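Local coordinates for uncharacterized protein (Legionella pneumophila subsp. pneumophila str. Philadelphia 1, PDB 4RD8) that is of unknown function and belongs to the DUF5636 family, folding as a single all-helical chain without strands, at residues Arg15-Glu20 and Pro26-Cys31; Glu46-Leu51 and Pro211-Val216; His131-Cys136 and Glu196-His201. The protein carries 3 engineered substitutions. All blocks are in the same frame, centred on the assembly; numbering follows the deposited sequence.

Contact 1: residues Arg15-Glu20 and Pro26-Cys31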
loop_
_atom_site.group_PDB
_atom_site.type_symbol
_atom_site.label_atom_id
_atom_site.label_comp_id
_atom_site.label_asym_id
_atom_site.label_seq_id
_atom_site.Cartn_x
_atom_site.Cartn_y
_atom_site.Cartn_z
ATOM N N ARG A 15 -13.160 8.309 -13.783
ATOM C CA ARG A 15 -12.443 9.196 -14.700
ATOM C C ARG A 15 -11.140 8.568 -15.183
ATOM O O ARG A 15 -10.673 8.871 -16.279
ATOM C CB ARG A 15 -12.130 10.536 -14.039
ATOM C CG ARG A 15 -13.350 11.365 -13.649
ATOM C CD ARG A 15 -12.887 12.656 -12.993
ATOM N NE ARG A 15 -13.914 13.288 -12.170
ATOM C CZ ARG A 15 -13.655 14.182 -11.221
ATOM N NH1 ARG A 15 -12.403 14.548 -10.977
ATOM N NH2 ARG A 15 -14.646 14.704 -10.515
ATOM N N ALA A 16 -10.553 7.707 -14.352
ATOM C CA ALA A 16 -9.271 7.077 -14.676
ATOM C C ALA A 16 -9.443 5.768 -15.430
ATOM O O ALA A 16 -8.456 5.112 -15.771
ATOM C CB ALA A 16 -8.457 6.832 -13.404
ATOM N N LEU A 17 -10.687 5.376 -15.683
ATOM C CA LEU A 17 -10.955 4.055 -16.254
ATOM C C LEU A 17 -11.454 4.110 -17.696
ATOM O O LEU A 17 -12.125 5.065 -18.106
ATOM C CB LEU A 17 -11.963 3.283 -15.396
ATOM C CG LEU A 17 -11.583 3.089 -13.924
ATOM C CD1 LEU A 17 -12.647 2.282 -13.178
ATOM C CD2 LEU A 17 -10.212 2.419 -13.766
ATOM N N GLN A 18 -11.123 3.070 -18.456
ATOM C CA GLN A 18 -11.651 2.892 -19.805
ATOM C C GLN A 18 -11.849 1.402 -20.050
ATOM O O GLN A 18 -11.600 0.588 -19.149
ATOM C CB GLN A 18 -10.689 3.483 -20.841
ATOM C CG GLN A 18 -9.273 2.928 -20.769
ATOM C CD GLN A 18 -8.324 3.614 -21.734
ATOM O OE1 GLN A 18 -8.755 4.332 -22.636
ATOM N NE2 GLN A 18 -7.024 3.403 -21.543
ATOM N N GLY A 19 -12.290 1.051 -21.257
ATOM C CA GLY A 19 -12.430 -0.343 -21.651
ATOM C C GLY A 19 -13.297 -1.197 -20.731
ATOM O O GLY A 19 -14.388 -0.780 -20.337
ATOM N N GLU A 20 -12.816 -2.391 -20.397
ATOM C CA GLU A 20 -13.571 -3.320 -19.555
ATOM C C GLU A 20 -13.691 -2.837 -18.108
ATOM O O GLU A 20 -14.728 -3.045 -17.467
ATOM C CB GLU A 20 -12.942 -4.723 -19.600
ATOM C CG GLU A 20 -13.709 -5.819 -18.840
ATOM C CD GLU A 20 -13.392 -5.864 -17.344
ATOM O OE1 GLU A 20 -14.267 -6.306 -16.565
ATOM O OE2 GLU A 20 -12.275 -5.473 -16.943
ATOM N N PRO A 26 -18.198 -4.149 -10.018
ATOM C CA PRO A 26 -17.575 -4.609 -8.770
ATOM C C PRO A 26 -16.176 -4.029 -8.567
ATOM O O PRO A 26 -15.815 -3.708 -7.430
ATOM C CB PRO A 26 -17.517 -6.128 -8.954
ATOM C CG PRO A 26 -18.720 -6.427 -9.823
ATOM C CD PRO A 26 -18.731 -5.278 -10.810
ATOM N N PHE A 27 -15.409 -3.881 -9.644
ATOM C CA PHE A 27 -14.084 -3.285 -9.535
ATOM C C PHE A 27 -14.184 -1.842 -9.063
ATOM O O PHE A 27 -13.442 -1.418 -8.170
ATOM C CB PHE A 27 -13.349 -3.338 -10.868
ATOM C CG PHE A 27 -12.024 -2.628 -10.855
ATOM C CD1 PHE A 27 -10.939 -3.163 -10.170
ATOM C CD2 PHE A 27 -11.856 -1.433 -11.539
ATOM C CE1 PHE A 27 -9.709 -2.523 -10.171
ATOM C CE2 PHE A 27 -10.637 -0.778 -11.535
ATOM C CZ PHE A 27 -9.556 -1.320 -10.852
ATOM N N ILE A 28 -15.100 -1.093 -9.671
ATOM C CA ILE A 28 -15.285 0.311 -9.340
ATOM C C ILE A 28 -15.669 0.445 -7.876
ATOM O O ILE A 28 -15.176 1.329 -7.179
ATOM C CB ILE A 28 -16.369 0.968 -10.234
ATOM C CG1 ILE A 28 -15.893 1.027 -11.687
ATOM C CG2 ILE A 28 -16.705 2.368 -9.739
ATOM C CD1 ILE A 28 -16.998 1.365 -12.696
ATOM N N GLN A 29 -16.550 -0.438 -7.411
ATOM C CA GLN A 29 -16.986 -0.421 -6.014
ATOM C C GLN A 29 -15.808 -0.691 -5.073
ATOM O O GLN A 29 -15.657 -0.011 -4.057
ATOM C CB GLN A 29 -18.102 -1.439 -5.781
ATOM C CG GLN A 29 -18.539 -1.580 -4.317
ATOM C CD GLN A 29 -19.195 -0.326 -3.749
ATOM O OE1 GLN A 29 -19.490 0.627 -4.475
ATOM N NE2 GLN A 29 -19.436 -0.328 -2.438
ATOM N N LEU A 30 -14.966 -1.662 -5.428
ATOM C CA LEU A 30 -13.803 -1.992 -4.609
ATOM C C LEU A 30 -12.849 -0.803 -4.507
ATOM O O LEU A 30 -12.360 -0.491 -3.418
ATOM C CB LEU A 30 -13.088 -3.231 -5.157
ATOM C CG LEU A 30 -13.871 -4.553 -5.046
ATOM C CD1 LEU A 30 -13.111 -5.672 -5.744
ATOM C CD2 LEU A 30 -14.148 -4.930 -3.593
ATOM N N CYS A 31 -12.598 -0.131 -5.628
ATOM C CA CYS A 31 -11.717 1.041 -5.620
ATOM C C CYS A 31 -12.307 2.180 -4.801
ATOM O O CYS A 31 -11.582 2.900 -4.110
ATOM C CB CYS A 31 -11.441 1.535 -7.043
ATOM S SG CYS A 31 -10.432 0.411 -8.034
#

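Contact 2: residues Glu46-Leu51 and Pro211-Val216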
loop_
_atom_site.group_PDB
_atom_site.type_symbol
_atom_site.label_atom_id
_atom_site.label_comp_id
_atom_site.label_asym_id
_atom_site.label_seq_id
_atom_site.Cartn_x
_atom_site.Cartn_y
_atom_site.Cartn_z
ATOM N N GLU A 46 -6.380 2.885 12.887
ATOM C CA GLU A 46 -6.722 1.611 13.510
ATOM C C GLU A 46 -5.854 0.485 12.949
ATOM O O GLU A 46 -5.359 -0.349 13.703
ATOM C CB GLU A 46 -8.215 1.306 13.348
ATOM C CG GLU A 46 -9.120 2.308 14.072
ATOM C CD GLU A 46 -10.597 1.981 13.952
ATOM O OE1 GLU A 46 -10.959 1.212 13.042
ATOM O OE2 GLU A 46 -11.397 2.490 14.772
ATOM N N GLN A 47 -5.660 0.467 11.633
ATOM C CA GLN A 47 -4.777 -0.527 11.022
ATOM C C GLN A 47 -3.287 -0.244 11.260
ATOM O O GLN A 47 -2.484 -1.169 11.317
ATOM C CB GLN A 47 -5.087 -0.721 9.528
ATOM C CG GLN A 47 -6.274 -1.646 9.266
ATOM C CD GLN A 47 -7.575 -1.096 9.830
ATOM O OE1 GLN A 47 -7.985 0.011 9.483
ATOM N NE2 GLN A 47 -8.215 -1.856 10.719
ATOM N N LEU A 48 -2.917 1.028 11.396
ATOM C CA LEU A 48 -1.535 1.371 11.742
ATOM C C LEU A 48 -1.196 0.913 13.157
ATOM O O LEU A 48 -0.097 0.411 13.415
ATOM C CB LEU A 48 -1.271 2.879 11.595
ATOM C CG LEU A 48 -1.169 3.424 10.174
ATOM C CD1 LEU A 48 -1.190 4.945 10.178
ATOM C CD2 LEU A 48 0.121 2.934 9.521
ATOM N N ILE A 49 -2.146 1.091 14.076
ATOM C CA ILE A 49 -2.015 0.558 15.425
ATOM C C ILE A 49 -1.831 -0.964 15.386
ATOM O O ILE A 49 -0.972 -1.509 16.086
ATOM C CB ILE A 49 -3.238 0.938 16.297
ATOM C CG1 ILE A 49 -3.194 2.432 16.634
ATOM C CG2 ILE A 49 -3.266 0.114 17.573
ATOM C CD1 ILE A 49 -4.489 2.979 17.180
ATOM N N GLU A 50 -2.616 -1.640 14.549
ATOM C CA GLU A 50 -2.547 -3.096 14.438
ATOM C C GLU A 50 -1.193 -3.521 13.873
ATOM O O GLU A 50 -0.573 -4.463 14.373
ATOM C CB GLU A 50 -3.697 -3.624 13.564
ATOM C CG GLU A 50 -3.657 -5.127 13.272
ATOM C CD GLU A 50 -3.864 -5.988 14.513
ATOM O OE1 GLU A 50 -4.584 -5.560 15.447
ATOM O OE2 GLU A 50 -3.305 -7.106 14.554
ATOM N N LEU A 51 -0.736 -2.807 12.846
ATOM C CA LEU A 51 0.552 -3.099 12.220
ATOM C C LEU A 51 1.666 -2.883 13.237
ATOM O O LEU A 51 2.593 -3.696 13.345
ATOM C CB LEU A 51 0.768 -2.209 10.998
ATOM C CG LEU A 51 2.054 -2.459 10.204
ATOM C CD1 LEU A 51 2.032 -3.842 9.580
ATOM C CD2 LEU A 51 2.240 -1.382 9.134
ATOM N N PRO A 211 4.568 3.933 18.050
ATOM C CA PRO A 211 5.964 4.300 18.310
ATOM C C PRO A 211 6.979 3.297 17.764
ATOM O O PRO A 211 8.079 3.707 17.385
ATOM C CB PRO A 211 6.034 4.338 19.837
ATOM C CG PRO A 211 4.975 3.394 20.284
ATOM C CD PRO A 211 3.864 3.561 19.293
ATOM N N VAL A 212 6.619 2.016 17.726
ATOM C CA VAL A 212 7.531 0.986 17.241
ATOM C C VAL A 212 7.652 1.019 15.724
ATOM O O VAL A 212 8.761 0.988 15.181
ATOM C CB VAL A 212 7.115 -0.414 17.727
ATOM C CG1 VAL A 212 8.013 -1.475 17.120
ATOM C CG2 VAL A 212 7.183 -0.477 19.244
ATOM N N LEU A 213 6.511 1.091 15.044
ATOM C CA LEU A 213 6.492 1.231 13.596
ATOM C C LEU A 213 7.248 2.494 13.196
ATOM O O LEU A 213 7.983 2.507 12.211
ATOM C CB LEU A 213 5.047 1.275 13.087
ATOM C CG LEU A 213 4.814 1.489 11.586
ATOM C CD1 LEU A 213 5.536 0.435 10.752
ATOM C CD2 LEU A 213 3.318 1.509 11.253
ATOM N N ARG A 214 7.085 3.546 13.990
ATOM C CA ARG A 214 7.700 4.834 13.690
ATOM C C ARG A 214 9.228 4.786 13.733
ATOM O O ARG A 214 9.896 5.219 12.795
ATOM C CB ARG A 214 7.176 5.903 14.652
ATOM C CG ARG A 214 8.031 7.156 14.718
ATOM C CD ARG A 214 7.592 8.064 15.856
ATOM N NE ARG A 214 8.685 8.905 16.335
ATOM C CZ ARG A 214 8.557 9.862 17.247
ATOM N NH1 ARG A 214 7.374 10.116 17.791
ATOM N NH2 ARG A 214 9.615 10.570 17.616
ATOM N N GLU A 215 9.773 4.249 14.819
ATOM C CA GLU A 215 11.221 4.212 15.011
ATOM C C GLU A 215 11.907 3.309 13.982
ATOM O O GLU A 215 12.982 3.640 13.481
ATOM C CB GLU A 215 11.558 3.755 16.429
ATOM C CG GLU A 215 13.036 3.842 16.787
ATOM C CD GLU A 215 13.304 3.418 18.216
ATOM O OE1 GLU A 215 12.324 3.208 18.962
ATOM O OE2 GLU A 215 14.490 3.294 18.595
ATOM N N VAL A 216 11.279 2.177 13.663
ATOM C CA VAL A 216 11.834 1.238 12.690
ATOM C C VAL A 216 11.944 1.865 11.300
ATOM O O VAL A 216 12.960 1.714 10.624
ATOM C CB VAL A 216 11.019 -0.080 12.632
ATOM C CG1 VAL A 216 11.514 -0.980 11.501
ATOM C CG2 VAL A 216 11.086 -0.808 13.971
#

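Contact 3: residues His131-Cys136 and Glu196-His201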
loop_
_atom_site.group_PDB
_atom_site.type_symbol
_atom_site.label_atom_id
_atom_site.label_comp_id
_atom_site.label_asym_id
_atom_site.label_seq_id
_atom_site.Cartn_x
_atom_site.Cartn_y
_atom_site.Cartn_z
ATOM N N HIS A 131 4.120 2.463 -0.312
ATOM C CA HIS A 131 3.060 1.813 -1.083
ATOM C C HIS A 131 2.785 0.414 -0.534
ATOM O O HIS A 131 1.630 -0.010 -0.447
ATOM C CB HIS A 131 3.412 1.742 -2.574
ATOM C CG HIS A 131 3.375 3.063 -3.271
ATOM N ND1 HIS A 131 2.376 3.998 -3.061
ATOM C CD2 HIS A 131 4.205 3.604 -4.199
ATOM C CE1 HIS A 131 2.602 5.055 -3.826
ATOM N NE2 HIS A 131 3.703 4.843 -4.517
ATOM N N ALA A 132 3.841 -0.302 -0.152
ATOM C CA ALA A 132 3.666 -1.608 0.476
ATOM C C ALA A 132 2.834 -1.476 1.741
ATOM O O ALA A 132 1.952 -2.299 2.002
ATOM C CB ALA A 132 5.023 -2.240 0.791
ATOM N N ILE A 133 3.113 -0.436 2.523
ATOM C CA ILE A 133 2.349 -0.179 3.742
ATOM C C ILE A 133 0.881 0.178 3.460
ATOM O O ILE A 133 -0.011 -0.302 4.165
ATOM C CB ILE A 133 3.032 0.882 4.637
ATOM C CG1 ILE A 133 4.346 0.320 5.186
ATOM C CG2 ILE A 133 2.128 1.271 5.791
ATOM C CD1 ILE A 133 5.194 1.335 5.932
ATOM N N GLN A 134 0.625 0.999 2.438
ATOM C CA GLN A 134 -0.759 1.291 2.039
ATOM C C GLN A 134 -1.528 0.006 1.799
ATOM O O GLN A 134 -2.639 -0.167 2.308
ATOM C CB GLN A 134 -0.808 2.157 0.774
ATOM C CG GLN A 134 -0.506 3.621 1.032
ATOM C CD GLN A 134 -0.148 4.357 -0.246
ATOM O OE1 GLN A 134 0.531 3.803 -1.117
ATOM N NE2 GLN A 134 -0.603 5.598 -0.368
ATOM N N TRP A 135 -0.924 -0.894 1.033
ATOM C CA TRP A 135 -1.562 -2.171 0.758
ATOM C C TRP A 135 -1.750 -3.019 2.010
ATOM O O TRP A 135 -2.805 -3.625 2.187
ATOM C CB TRP A 135 -0.873 -2.904 -0.415
ATOM C CG TRP A 135 -1.339 -2.261 -1.677
ATOM C CD1 TRP A 135 -0.700 -1.294 -2.396
ATOM C CD2 TRP A 135 -2.618 -2.459 -2.303
ATOM N NE1 TRP A 135 -1.490 -0.906 -3.461
ATOM C CE2 TRP A 135 -2.669 -1.597 -3.417
ATOM C CE3 TRP A 135 -3.712 -3.285 -2.029
ATOM C CZ2 TRP A 135 -3.778 -1.556 -4.275
ATOM C CZ3 TRP A 135 -4.811 -3.239 -2.879
ATOM C CH2 TRP A 135 -4.835 -2.374 -3.987
ATOM N N CYS A 136 -0.761 -3.035 2.902
ATOM C CA CYS A 136 -0.948 -3.741 4.167
ATOM C C CYS A 136 -2.130 -3.177 4.957
ATOM O O CYS A 136 -2.851 -3.928 5.585
ATOM C CB CYS A 136 0.315 -3.721 5.039
ATOM S SG CYS A 136 1.668 -4.692 4.362
ATOM N N GLU A 196 3.433 10.552 0.521
ATOM C CA GLU A 196 4.219 11.538 1.252
ATOM C C GLU A 196 3.518 11.870 2.557
ATOM O O GLU A 196 4.153 12.018 3.604
ATOM C CB GLU A 196 4.414 12.824 0.440
ATOM C CG GLU A 196 4.969 12.610 -0.955
ATOM C CD GLU A 196 6.167 11.685 -0.973
ATOM O OE1 GLU A 196 7.262 12.128 -0.581
ATOM O OE2 GLU A 196 6.012 10.510 -1.372
ATOM N N TRP A 197 2.203 12.004 2.492
ATOM C CA TRP A 197 1.454 12.341 3.693
ATOM C C TRP A 197 1.487 11.177 4.676
ATOM O O TRP A 197 1.686 11.383 5.872
ATOM C CB TRP A 197 0.011 12.738 3.361
ATOM C CG TRP A 197 -0.749 13.215 4.576
ATOM C CD1 TRP A 197 -0.902 14.506 4.999
ATOM C CD2 TRP A 197 -1.437 12.393 5.535
ATOM N NE1 TRP A 197 -1.650 14.535 6.158
ATOM C CE2 TRP A 197 -1.992 13.255 6.499
ATOM C CE3 TRP A 197 -1.638 11.014 5.659
ATOM C CZ2 TRP A 197 -2.737 12.777 7.584
ATOM C CZ3 TRP A 197 -2.382 10.543 6.732
ATOM C CH2 TRP A 197 -2.920 11.424 7.680
ATOM N N LEU A 198 1.303 9.953 4.176
ATOM C CA LEU A 198 1.294 8.789 5.064
ATOM C C LEU A 198 2.650 8.567 5.718
ATOM O O LEU A 198 2.726 8.269 6.904
ATOM C CB LEU A 198 0.829 7.525 4.339
ATOM C CG LEU A 198 0.866 6.218 5.139
ATOM C CD1 LEU A 198 -0.029 6.287 6.367
ATOM C CD2 LEU A 198 0.455 5.049 4.251
ATOM N N SER A 199 3.717 8.735 4.948
ATOM C CA SER A 199 5.063 8.575 5.482
ATOM C C SER A 199 5.350 9.558 6.613
ATOM O O SER A 199 5.920 9.189 7.644
ATOM C CB SER A 199 6.096 8.733 4.368
ATOM O OG SER A 199 7.309 9.246 4.888
ATOM N N ASP A 200 4.946 10.810 6.426
ATOM C CA ASP A 200 5.168 11.844 7.442
ATOM C C ASP A 200 4.262 11.619 8.653
ATOM O O ASP A 200 4.643 11.883 9.793
ATOM C CB ASP A 200 4.909 13.233 6.858
ATOM C CG ASP A 200 5.912 13.615 5.784
ATOM O OD1 ASP A 200 6.993 12.986 5.717
ATOM O OD2 ASP A 200 5.620 14.555 5.014
ATOM N N HIS A 201 3.057 11.132 8.388
ATOM C CA HIS A 201 2.111 10.808 9.445
ATOM C C HIS A 201 2.697 9.750 10.385
ATOM O O HIS A 201 2.573 9.854 11.603
ATOM C CB HIS A 201 0.796 10.307 8.839
ATOM C CG HIS A 201 -0.247 9.996 9.843
ATOM N ND1 HIS A 201 -0.832 10.952 10.661
ATOM C CD2 HIS A 201 -0.848 8.818 10.194
ATOM C CE1 HIS A 201 -1.716 10.391 11.451
ATOM N NE2 HIS A 201 -1.745 9.087 11.177
#

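Contact 1: residues Arg15-Glu20 and Pro26-Cys31
L17 and I28 mark the closest backbone approach, with their CA atoms 9.0 Å apart; L17 lies in the turn that follows a 3-10 segment, and I28 in the first half of helix 25-38. The gap is bridged by side chains alone. L17 points toward the helix and sets its two methyls against F27 and I28. CD1 of L17 packs on CG1 of I28 at 3.8 Å and also comes within 4.0 Å of CE2 of F27. CD2 of L17 lies 3.9 Å from CE2 of F27, near the plane of the ring, so this methyl meets the rim of the phenyl group and not a face. F27 has CG anti to the backbone N (chi1 175°), which swings the ring from the helix toward the turn. One face of that ring carries SG of C31, one helical turn on, 3.4 Å above the plane and displaced toward the rim. All three touching residues are buried. L22 and C179 also pack on L17, and L21 packs on F27. The backbone O of L17 accepts a hydrogen bond from ND2 of N172, which ties the turn to a distant part of the chain. The arrangement is a local helix-loop packing in an all-helical fold: an apolar residue of the turn packs onto helix 25-38, beyond the short helix 19-22.

Contact 2: residues Glu46-Leu51 and Pro211-Val216
Two helices far apart in sequence, 41-61 and 211-218, pack here through leucines, and L213 is the residue of 211-216 that meets L48 and L51. L48 and L51 sit one turn apart on the first helix, and L213 points toward both. The closest CA pair is L51 with L213, at 7.5 Å. One methyl does most of the touching. CD2 of L213 lies 3.7 Å from CD2 of L51 and 3.9 Å from CD2 of L48. The other methyl of L213, CD1, approaches CD2 of L51 less closely, at 4.1 Å. In both pairs the side chains cross at about a right angle, so they meet at their branched ends and do not lie alongside each other. The torsions differ between the two partners. L51 has CG anti to the backbone N (chi1 -177°), whereas L48 has CG beside it (chi1 -73°). The two CD2 methyls thereby converge on L213 from successive turns. This is helix-helix packing within the all-helical DUF5636 fold, and it brings the last modelled helix against the third helix of the chain, 41-61. Helix 69-85 adds to the same apolar layer, where L78 and I82 touch L51, and F210, just before the second helix, touches L48. A polar tie lies beside the leucines. OD1 of N52 accepts a hydrogen bond from the backbone N of L213 and a weak one from that of V212, near the beginning of helix 211-218.

Contact 3: residues His131-Cys136 and Glu196-His201
L198 of helix 195-204 packs on I133 and Q134 of helix 130-144, well inside the all-helical fold. The packing is apolar, and L198 points toward the other helix. CD2 of L198 touches the aliphatic CG of Q134 at 3.7 Å and reaches CG2 of I133 more loosely, at 4.4 Å. The side chains of Q134 and L198 slide past each other in opposite directions, so the methyl meets the glutamine stem and not its amide. The nearest CA atoms, those of Q134 and L198, are 8.3 Å apart. L198 also packs on T130 and L137 of the same helix. Ring contacts lie to the sides. W197 and H201, one turn apart on helix 195-204, overlap partly: CH2 of W197 stands 3.6 Å above the imidazole plane of H201, toward its rim. H131 and W135 of helix 130-144 meet W180 and Y162 of other helices, each pair edge to face. Hydrogen bonding fixes the buried amide of Q134. Its chain is extended beyond CG (chi2 163°), which carries the amide past L198. NE2 of Q134 is bonded to the backbone O atoms of I184 and S192. At the other end, OE1 of Q134 accepts a 2.7 Å bond from ND1 of H131. The N-H points almost straight at the oxygen, at 168°, and OE1 lies close to the imidazole plane.

How the contacts relate
From the N terminus, contact 1 comes first and closes a short loop, with five residues between its segments. Helix 25-38 then leads into helix 41-61, where contact 2 opens. That contact closes only at helix 211-218, after 159 residues. Contact 3 opens and closes within this interval, joining 131-136 to 196-201. None of the three cross. Contacts 1 and 2 lie on opposite sides of the chain's centre, about 31 Å apart between centres. Contact 3 lies nearer the middle and touches contact 2 through buried leucines: CD1 of L48 is 4.2 Å from CD1 of L198. Contacts 2 and 3 therefore share one helical core, while contact 1 ties down the N-terminal end separately.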